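Local coordinates for cytosol aminopeptidase (Staphylococcus aureus subsp. aureus, PDB 3KZW), which probably releases N-terminal amino acids, leucine prominent among them, from peptides as a manganese-dependent aminopeptidase built from six subunits, at residues V236-Y239 against D240-V243; S344-P347 against D348-F351; V376-A379 against N380-P384; K445-D448 against I449-L452. All blocks are in the same frame, centred on the assembly; numbering follows the deposited sequence.

In the fold
All four contacts are local and belong to the catalytic region; they follow one another along the chain, neither nesting nor crossing. Contact 1 turns the end of strand 233-237 into helix 239-244. Contact 2 closes a turn that leads into strand 350-352, an outer strand, within this chain, of a three-stranded sheet. Contact 3 finishes helix 368-380 ahead of strand 386-391 of the large mixed sheet, and contact 4 folds the loop before strand 452-453. Two pairs touch. Lys237 NZ lies 3.2 Å from Tyr378 OH, a probable weak hydrogen bond between contacts 1 and 3, whereas Val350 packs on Ile449 and Ala450, joining contacts 2 and 4 where both meet a second subunit.

Contact 1 (V236-Y239 against D240-V243); sequences VKDY and DTLV
Asp238 and Thr241 form the capping interaction that starts helix 239-244. From CB, the Asp238 side chain swings its CG between the backbone N and the carbonyl carbon (chi1 72°), which turns the carboxylate back over the first helical turn. Asp238 CG comes to 3.7 Å from Thr241 OG1. Asp238 OD1 accepts from Thr241 OG1 (2.6 Å) and Thr241 N (3.2 Å), and the two donors approach from opposite faces of the carboxylate plane. Asp238 OD2 lies 3.9 Å from Asp240 OD1, two like charges; a water bridges Tyr239 N, from which it accepts, and Asp240 OD1, to which it donates.

The backbone takes over from the cap. Leu242 N donates to Asp238 O at 3.0 Å with a nearly straight bond (166°), and Val243 N reaches Tyr239 O in the next one. Val243 CG1 lies over a face of the Tyr239 ring, 4.3 Å from its centroid, in a CH-pi contact, and helix 248-254 adds Gln251 to both residues. Lys237 CG meets Thr241 CG2 at 3.8 Å, so the methyl of the threonine packs while its hydroxyl bonds.

A carboxylate at the N-cap would probably interact favourably with the helix dipole, and Asp240, close to the same helix end, may share that benefit at the price of some mutual repulsion with Asp238.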
loop_
_atom_site.group_PDB
_atom_site.type_symbol
_atom_site.label_atom_id
_atom_site.label_comp_id
_atom_site.label_asym_id
_atom_site.label_seq_id
_atom_site.Cartn_x
_atom_site.Cartn_y
_atom_site.Cartn_z
ATOM N N VAL A 236 31.366 32.539 3.511
ATOM C CA VAL A 236 30.017 32.181 3.079
ATOM C C VAL A 236 29.792 32.571 1.622
ATOM O O VAL A 236 30.007 33.719 1.226
ATOM C CB VAL A 236 28.922 32.807 3.986
ATOM C CG1 VAL A 236 27.526 32.529 3.434
ATOM C CG2 VAL A 236 29.037 32.273 5.400
ATOM N N LYS A 237 29.358 31.593 0.837
ATOM C CA LYS A 237 29.083 31.774 -0.576
ATOM C C LYS A 237 27.569 31.862 -0.771
ATOM O O LYS A 237 26.863 30.860 -0.620
ATOM C CB LYS A 237 29.664 30.589 -1.347
ATOM C CG LYS A 237 30.144 30.908 -2.742
ATOM C CD LYS A 237 31.210 29.914 -3.196
ATOM C CE LYS A 237 32.579 30.262 -2.628
ATOM N NZ LYS A 237 33.631 29.372 -3.169
ATOM N N ASP A 238 27.072 33.059 -1.085
ATOM C CA ASP A 238 25.629 33.269 -1.239
ATOM C C ASP A 238 25.096 32.731 -2.570
ATOM O O ASP A 238 25.866 32.278 -3.417
ATOM C CB ASP A 238 25.234 34.741 -1.002
ATOM C CG ASP A 238 25.661 35.676 -2.133
ATOM O OD1 ASP A 238 26.283 35.227 -3.117
ATOM O OD2 ASP A 238 25.366 36.886 -2.031
ATOM N N TYR A 239 23.778 32.786 -2.743
ATOM C CA TYR A 239 23.102 32.137 -3.870
ATOM C C TYR A 239 23.601 32.556 -5.258
ATOM O O TYR A 239 23.872 31.698 -6.096
ATOM C CB TYR A 239 21.578 32.306 -3.762
ATOM C CG TYR A 239 20.785 31.525 -4.791
ATOM C CD1 TYR A 239 20.984 30.154 -4.964
ATOM C CD2 TYR A 239 19.822 32.153 -5.578
ATOM C CE1 TYR A 239 20.257 29.433 -5.906
ATOM C CE2 TYR A 239 19.088 31.441 -6.521
ATOM C CZ TYR A 239 19.311 30.082 -6.679
ATOM O OH TYR A 239 18.589 29.369 -7.607
ATOM N N ASP A 240 23.720 33.857 -5.507
ATOM C CA ASP A 240 24.141 34.325 -6.837
ATOM C C ASP A 240 25.635 34.133 -7.124
ATOM O O ASP A 240 26.044 34.113 -8.287
ATOM C CB ASP A 240 23.667 35.760 -7.154
ATOM C CG ASP A 240 23.528 36.643 -5.914
ATOM O OD1 ASP A 240 22.836 36.239 -4.947
ATOM O OD2 ASP A 240 24.089 37.763 -5.926
ATOM N N THR A 241 26.437 33.976 -6.071
ATOM C CA THR A 241 27.855 33.655 -6.231
ATOM C C THR A 241 28.017 32.183 -6.598
ATOM O O THR A 241 28.725 31.855 -7.553
ATOM C CB THR A 241 28.681 33.967 -4.960
ATOM O OG1 THR A 241 28.437 35.313 -4.546
ATOM C CG2 THR A 241 30.172 33.796 -5.222
ATOM N N LEU A 242 27.346 31.305 -5.849
ATOM C CA LEU A 242 27.492 29.858 -6.043
ATOM C C LEU A 242 26.933 29.365 -7.378
ATOM O O LEU A 242 27.404 28.363 -7.905
ATOM C CB LEU A 242 26.935 29.057 -4.850
ATOM C CG LEU A 242 25.444 28.960 -4.516
ATOM C CD1 LEU A 242 24.773 27.852 -5.312
ATOM C CD2 LEU A 242 25.281 28.699 -3.034
ATOM N N VAL A 243 25.943 30.070 -7.926
ATOM C CA VAL A 243 25.434 29.728 -9.259
ATOM C C VAL A 243 26.412 30.151 -10.358
ATOM O O VAL A 243 26.739 29.350 -11.233
ATOM C CB VAL A 243 23.988 30.253 -9.538
ATOM C CG1 VAL A 243 22.995 29.604 -8.595
ATOM C CG2 VAL A 243 23.907 31.763 -9.437
HETATM O O HOH W 1 22.125 35.136 -2.017
#

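Contact 2 (S344-P347 against D348-F351); sequences SMKP and DDVF
Lys346 and Asp349 are the two ends of a type II beta turn, joined by backbone and side chain alike. Between them Asp348 follows Pro347, and its positive phi (97°) suits the third position of such a turn. Its carboxylate is used in the assembly: OD1 and OD2 accept from the backbone amides of Thr302 and Lys304 of a second subunit.

Asp349 closes the turn twice over. Asp349 N donates to Lys346 O at 3.1 Å, and the side chain answers by taking the amide of the same lysine, Lys346 N to Asp349 OD2 being 2.9 Å, with the donor well above the carboxylate plane. The lysine chain, bent twice near its end, curls round until Lys346 NZ forms a salt bridge with Asp349 OD1 at 3.0 Å on its syn lone pair, supplemented by a weak bond from NZ to OD2. Backbone and side chain of one lysine thus clasp one buried carboxylate.

Val350 turns away and leaves the next contact to Phe351, whose CZ lies 4.1 Å from Met345 CB. Helix 248-254 adds Val253 against Met345 and Ala252 against Phe351.

The arrangement is a proline-containing type II turn leading into strand 350-352, placed at a subunit interface of the hexamer.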
loop_
_atom_site.group_PDB
_atom_site.type_symbol
_atom_site.label_atom_id
_atom_site.label_comp_id
_atom_site.label_asym_id
_atom_site.label_seq_id
_atom_site.Cartn_x
_atom_site.Cartn_y
_atom_site.Cartn_z
ATOM N N SER A 344 10.977 23.930 -8.912
ATOM C CA SER A 344 11.901 23.023 -8.216
ATOM C C SER A 344 12.309 21.840 -9.099
ATOM O O SER A 344 11.680 21.583 -10.133
ATOM C CB SER A 344 11.307 22.537 -6.891
ATOM O OG SER A 344 10.033 21.961 -7.078
ATOM N N MET A 345 13.363 21.132 -8.694
ATOM C CA MET A 345 13.886 20.009 -9.479
ATOM C C MET A 345 12.890 18.852 -9.596
ATOM O O MET A 345 12.091 18.610 -8.689
ATOM C CB MET A 345 15.244 19.527 -8.943
ATOM C CG MET A 345 15.234 18.947 -7.534
ATOM S SD MET A 345 16.808 18.156 -7.121
ATOM C CE MET A 345 16.500 17.624 -5.440
ATOM N N LYS A 346 12.942 18.160 -10.733
ATOM C CA LYS A 346 12.003 17.087 -11.057
ATOM C C LYS A 346 12.780 15.885 -11.578
ATOM O O LYS A 346 13.874 16.051 -12.121
ATOM C CB LYS A 346 11.012 17.534 -12.143
ATOM C CG LYS A 346 10.618 19.006 -12.101
ATOM C CD LYS A 346 9.869 19.447 -13.355
ATOM C CE LYS A 346 10.770 19.600 -14.573
ATOM N NZ LYS A 346 11.720 20.736 -14.453
ATOM N N PRO A 347 12.222 14.667 -11.421
ATOM C CA PRO A 347 12.790 13.507 -12.108
ATOM C C PRO A 347 12.850 13.737 -13.619
ATOM O O PRO A 347 11.892 14.247 -14.194
ATOM C CB PRO A 347 11.794 12.398 -11.781
ATOM C CG PRO A 347 11.251 12.782 -10.458
ATOM C CD PRO A 347 11.158 14.277 -10.476
ATOM N N ASP A 348 13.974 13.365 -14.235
ATOM C CA ASP A 348 14.268 13.593 -15.668
ATOM C C ASP A 348 15.116 14.841 -15.934
ATOM O O ASP A 348 15.692 14.980 -17.016
ATOM C CB ASP A 348 13.006 13.630 -16.545
ATOM C CG ASP A 348 12.319 12.284 -16.649
ATOM O OD1 ASP A 348 12.970 11.240 -16.430
ATOM O OD2 ASP A 348 11.112 12.276 -16.958
ATOM N N ASP A 349 15.181 15.744 -14.956
ATOM C CA ASP A 349 16.016 16.940 -15.055
ATOM C C ASP A 349 17.494 16.586 -15.207
ATOM O O ASP A 349 17.991 15.664 -14.557
ATOM C CB ASP A 349 15.835 17.830 -13.824
ATOM C CG ASP A 349 14.631 18.759 -13.928
ATOM O OD1 ASP A 349 13.961 18.781 -14.983
ATOM O OD2 ASP A 349 14.360 19.482 -12.943
ATOM N N VAL A 350 18.186 17.323 -16.074
ATOM C CA VAL A 350 19.627 17.159 -16.255
ATOM C C VAL A 350 20.342 18.454 -15.879
ATOM O O VAL A 350 20.006 19.523 -16.384
ATOM C CB VAL A 350 19.991 16.721 -17.702
ATOM C CG1 VAL A 350 21.496 16.619 -17.880
ATOM C CG2 VAL A 350 19.341 15.387 -18.038
ATOM N N PHE A 351 21.319 18.345 -14.981
ATOM C CA PHE A 351 22.091 19.495 -14.517
ATOM C C PHE A 351 23.591 19.308 -14.735
ATOM O O PHE A 351 24.075 18.181 -14.885
ATOM C CB PHE A 351 21.816 19.762 -13.035
ATOM C CG PHE A 351 20.368 19.990 -12.719
ATOM C CD1 PHE A 351 19.757 21.203 -13.037
ATOM C CD2 PHE A 351 19.612 18.996 -12.103
ATOM C CE1 PHE A 351 18.413 21.421 -12.750
ATOM C CE2 PHE A 351 18.266 19.203 -11.809
ATOM C CZ PHE A 351 17.666 20.418 -12.135
HETATM O O HOH W 2 14.385 21.929 -12.999
#

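Contact 3 (V376-A379 against N380-P384); sequences VFYA and NQYQP
Tyr378 and Tyr382, four residues apart, form the aromatic part of this contact. The edge of the Tyr382 ring is directed at the face of Tyr378 in an offset edge-to-face pair, with centroids 5.6 Å apart and planes at 82°; Tyr382 CE1 approaches Tyr378 CE2 at 3.8 Å. With CG anti to its backbone N (chi1 176°), Tyr378 carries its ring along the helix flank to meet this edge.

The polar ends of the same pair are joined as well, Tyr382 OH donating to Tyr378 OH at 3.1 Å. The Tyr378 hydroxyl also has weak hydrogen bonds with Lys237 NZ and Thr265 OG1.

Among the backbone bonds, Asn380 N reaches four residues back, to Val376 O at 3.0 Å, while Gln381 N bonds Tyr378 O and Tyr382 N bonds Ala379 O, each three back. Gln383 N bonds Asn380 O, closing a type I beta turn.

Gln381 CG and Pro384 CG lie close to the carbonyl oxygens of Tyr378 and Ala379. Ala379 faces Ala279, Val281 and Val332 of the central sheet.

Three-residue bonds, a type I turn, Gln383 with positive phi and a proline are consistent with a common C-terminal helix ending; here it leads from helix 368-380 to strand 386-391 in the alpha/beta catalytic fold.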
loop_
_atom_site.group_PDB
_atom_site.type_symbol
_atom_site.label_atom_id
_atom_site.label_comp_id
_atom_site.label_asym_id
_atom_site.label_seq_id
_atom_site.Cartn_x
_atom_site.Cartn_y
_atom_site.Cartn_z
ATOM N N VAL A 376 32.307 18.035 -2.378
ATOM C CA VAL A 376 33.501 17.188 -2.427
ATOM C C VAL A 376 34.467 17.673 -3.509
ATOM O O VAL A 376 35.674 17.776 -3.268
ATOM C CB VAL A 376 33.149 15.681 -2.615
ATOM C CG1 VAL A 376 34.365 14.877 -3.050
ATOM C CG2 VAL A 376 32.578 15.103 -1.329
ATOM N N PHE A 377 33.929 17.985 -4.688
ATOM C CA PHE A 377 34.742 18.501 -5.788
ATOM C C PHE A 377 35.404 19.824 -5.414
ATOM O O PHE A 377 36.573 20.051 -5.732
ATOM C CB PHE A 377 33.916 18.651 -7.072
ATOM C CG PHE A 377 34.744 18.948 -8.290
ATOM C CD1 PHE A 377 35.395 17.923 -8.973
ATOM C CD2 PHE A 377 34.885 20.253 -8.750
ATOM C CE1 PHE A 377 36.175 18.193 -10.100
ATOM C CE2 PHE A 377 35.665 20.534 -9.878
ATOM C CZ PHE A 377 36.309 19.501 -10.552
ATOM N N TYR A 378 34.652 20.687 -4.734
ATOM C CA TYR A 378 35.177 21.958 -4.243
ATOM C C TYR A 378 36.251 21.753 -3.174
ATOM O O TYR A 378 37.256 22.459 -3.159
ATOM C CB TYR A 378 34.046 22.841 -3.707
ATOM C CG TYR A 378 34.512 24.146 -3.098
ATOM C CD1 TYR A 378 34.942 25.202 -3.905
ATOM C CD2 TYR A 378 34.519 24.328 -1.716
ATOM C CE1 TYR A 378 35.372 26.403 -3.350
ATOM C CE2 TYR A 378 34.946 25.525 -1.150
ATOM C CZ TYR A 378 35.370 26.557 -1.974
ATOM O OH TYR A 378 35.791 27.740 -1.420
ATOM N N ALA A 379 36.035 20.785 -2.287
ATOM C CA ALA A 379 36.997 20.478 -1.228
ATOM C C ALA A 379 38.333 19.992 -1.793
ATOM O O ALA A 379 39.395 20.289 -1.239
ATOM C CB ALA A 379 36.418 19.451 -0.268
ATOM N N ASN A 380 38.267 19.259 -2.903
ATOM C CA ASN A 380 39.445 18.675 -3.537
ATOM C C ASN A 380 40.359 19.714 -4.197
ATOM O O ASN A 380 41.535 19.443 -4.454
ATOM C CB ASN A 380 39.021 17.609 -4.551
ATOM C CG ASN A 380 40.056 16.510 -4.717
ATOM O OD1 ASN A 380 40.841 16.230 -3.808
ATOM N ND2 ASN A 380 40.053 15.870 -5.878
ATOM N N GLN A 381 39.812 20.901 -4.460
ATOM C CA GLN A 381 40.575 22.029 -4.999
ATOM C C GLN A 381 41.661 22.473 -4.018
ATOM O O GLN A 381 42.710 22.972 -4.427
ATOM C CB GLN A 381 39.653 23.214 -5.291
ATOM C CG GLN A 381 38.401 22.880 -6.087
ATOM C CD GLN A 381 38.576 23.073 -7.575
ATOM O OE1 GLN A 381 39.515 22.544 -8.183
ATOM N NE2 GLN A 381 37.664 23.834 -8.180
ATOM N N TYR A 382 41.393 22.290 -2.725
ATOM C CA TYR A 382 42.336 22.621 -1.660
ATOM C C TYR A 382 43.476 21.605 -1.562
ATOM O O TYR A 382 44.394 21.768 -0.752
ATOM C CB TYR A 382 41.605 22.725 -0.316
ATOM C CG TYR A 382 40.747 23.963 -0.170
ATOM C CD1 TYR A 382 39.421 23.972 -0.603
ATOM C CD2 TYR A 382 41.259 25.124 0.409
ATOM C CE1 TYR A 382 38.626 25.108 -0.468
ATOM C CE2 TYR A 382 40.472 26.265 0.548
ATOM C CZ TYR A 382 39.158 26.248 0.107
ATOM O OH TYR A 382 38.375 27.369 0.239
ATOM N N GLN A 383 43.410 20.570 -2.401
ATOM C CA GLN A 383 44.385 19.469 -2.421
ATOM C C GLN A 383 44.618 18.863 -1.029
ATOM O O GLN A 383 45.718 18.965 -0.476
ATOM C CB GLN A 383 45.706 19.904 -3.068
ATOM C CG GLN A 383 45.590 20.240 -4.547
ATOM C CD GLN A 383 46.859 20.846 -5.107
ATOM O OE1 GLN A 383 47.902 20.189 -5.169
ATOM N NE2 GLN A 383 46.777 22.107 -5.524
ATOM N N PRO A 384 43.578 18.233 -0.457
ATOM C CA PRO A 384 43.700 17.675 0.881
ATOM C C PRO A 384 44.391 16.317 0.871
ATOM O O PRO A 384 44.457 15.666 -0.174
ATOM C CB PRO A 384 42.241 17.525 1.336
ATOM C CG PRO A 384 41.382 17.798 0.123
ATOM C CD PRO A 384 42.270 17.923 -1.059
#

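Contact 4 (K445-D448 against I449-L452); sequences KHSD and IADL
Ser447 gathers the close end of this contact by gripping the chain that follows it, where Ile449 and Ala450 present their backbone amides. Ser447 OG accepts from both, from Ile449 N at 3.3 Å and from Ala450 N at 3.0 Å, and the two bonds are nearly straight at 164° and 165°. The first of these makes an ST turn. The serine hydroxyl lies on the far side of CB from its own N (chi1 176°), which carries it forward across the bend to the amides ahead. Around Ser447 OG pack Ile449 CG2 at 3.6 Å and Ala450 CB at 3.9 Å. Ser447 OG is further hydrogen-bonded to Glu360 OE1 of the neighbouring strand 358-360, and Ile449 and Ala450 rest on Val350, so Ser447, Ile449 and Ala450 are buried against the small sheet.

The other end is looser. The two halves of the loop run back nearly antiparallel, bringing Lys445 CA within 4.5 Å of Leu452 CA, yet the side chains there meet through one apolar touch, Lys445 CG to Leu452 CD2 at 3.9 Å. The lysine chain then leads away towards the solvent, while Leu452 is buried. At the bend itself Asp448 is exposed, though its OD2 forms a salt bridge with Lys498 of the second subunit, whose Lys166 also donates to the carbonyls of Ser447 and Ala450.

A hydroxyl that accepts twice from backbone amides presumably directs its own proton to Glu360, so one small side chain would serve two backbone N-H groups and one oxygen of Glu360.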
loop_
_atom_site.group_PDB
_atom_site.type_symbol
_atom_site.label_atom_id
_atom_site.label_comp_id
_atom_site.label_asym_id
_atom_site.label_seq_id
_atom_site.Cartn_x
_atom_site.Cartn_y
_atom_site.Cartn_z
ATOM N N LYS A 445 26.809 5.439 -13.824
ATOM C CA LYS A 445 26.922 5.948 -15.188
ATOM C C LYS A 445 25.785 5.454 -16.090
ATOM O O LYS A 445 25.758 5.761 -17.284
ATOM C CB LYS A 445 28.279 5.562 -15.786
ATOM C CG LYS A 445 29.484 6.153 -15.046
ATOM C CD LYS A 445 30.806 5.523 -15.487
ATOM C CE LYS A 445 31.291 6.088 -16.817
ATOM N NZ LYS A 445 32.603 5.507 -17.228
ATOM N N HIS A 446 24.850 4.696 -15.516
ATOM C CA HIS A 446 23.725 4.138 -16.275
ATOM C C HIS A 446 22.617 5.166 -16.524
ATOM O O HIS A 446 21.512 5.065 -15.977
ATOM C CB HIS A 446 23.153 2.883 -15.596
ATOM C CG HIS A 446 24.045 1.682 -15.678
ATOM N ND1 HIS A 446 23.941 0.620 -14.803
ATOM C CD2 HIS A 446 25.057 1.373 -16.524
ATOM C CE1 HIS A 446 24.848 -0.291 -15.110
ATOM N NE2 HIS A 446 25.539 0.142 -16.150
ATOM N N SER A 447 22.934 6.159 -17.348
ATOM C CA SER A 447 21.960 7.137 -17.809
ATOM C C SER A 447 21.936 7.135 -19.327
ATOM O O SER A 447 22.985 7.051 -19.971
ATOM C CB SER A 447 22.309 8.532 -17.302
ATOM O OG SER A 447 21.415 9.496 -17.832
ATOM N N ASP A 448 20.737 7.230 -19.896
ATOM C CA ASP A 448 20.575 7.248 -21.347
ATOM C C ASP A 448 20.872 8.621 -21.942
ATOM O O ASP A 448 20.989 8.761 -23.160
ATOM C CB ASP A 448 19.162 6.800 -21.738
ATOM C CG ASP A 448 18.906 5.324 -21.444
ATOM O OD1 ASP A 448 19.835 4.499 -21.623
ATOM O OD2 ASP A 448 17.767 4.988 -21.043
ATOM N N ILE A 449 21.010 9.624 -21.079
ATOM C CA ILE A 449 21.135 11.011 -21.524
ATOM C C ILE A 449 22.369 11.741 -20.963
ATOM O O ILE A 449 23.078 12.423 -21.707
ATOM C CB ILE A 449 19.816 11.799 -21.261
ATOM C CG1 ILE A 449 19.911 13.232 -21.786
ATOM C CG2 ILE A 449 19.426 11.750 -19.776
ATOM C CD1 ILE A 449 18.571 13.924 -21.914
ATOM N N ALA A 450 22.632 11.577 -19.669
ATOM C CA ALA A 450 23.709 12.307 -19.002
ATOM C C ALA A 450 24.933 11.436 -18.720
ATOM O O ALA A 450 24.912 10.229 -18.960
ATOM C CB ALA A 450 23.191 12.943 -17.711
ATOM N N ASP A 451 25.997 12.063 -18.219
ATOM C CA ASP A 451 27.207 11.353 -17.799
ATOM C C ASP A 451 26.928 10.470 -16.590
ATOM O O ASP A 451 27.435 9.350 -16.505
ATOM C CB ASP A 451 28.330 12.340 -17.455
ATOM C CG ASP A 451 28.802 13.141 -18.657
ATOM O OD1 ASP A 451 28.964 12.558 -19.746
ATOM O OD2 ASP A 451 29.031 14.359 -18.510
ATOM N N LEU A 452 26.126 10.987 -15.660
ATOM C CA LEU A 452 25.810 10.287 -14.416
ATOM C C LEU A 452 24.315 10.300 -14.101
ATOM O O LEU A 452 23.570 11.155 -14.587
ATOM C CB LEU A 452 26.594 10.889 -13.242
ATOM C CG LEU A 452 28.127 10.862 -13.282
ATOM C CD1 LEU A 452 28.700 11.846 -12.280
ATOM C CD2 LEU A 452 28.679 9.462 -13.049
#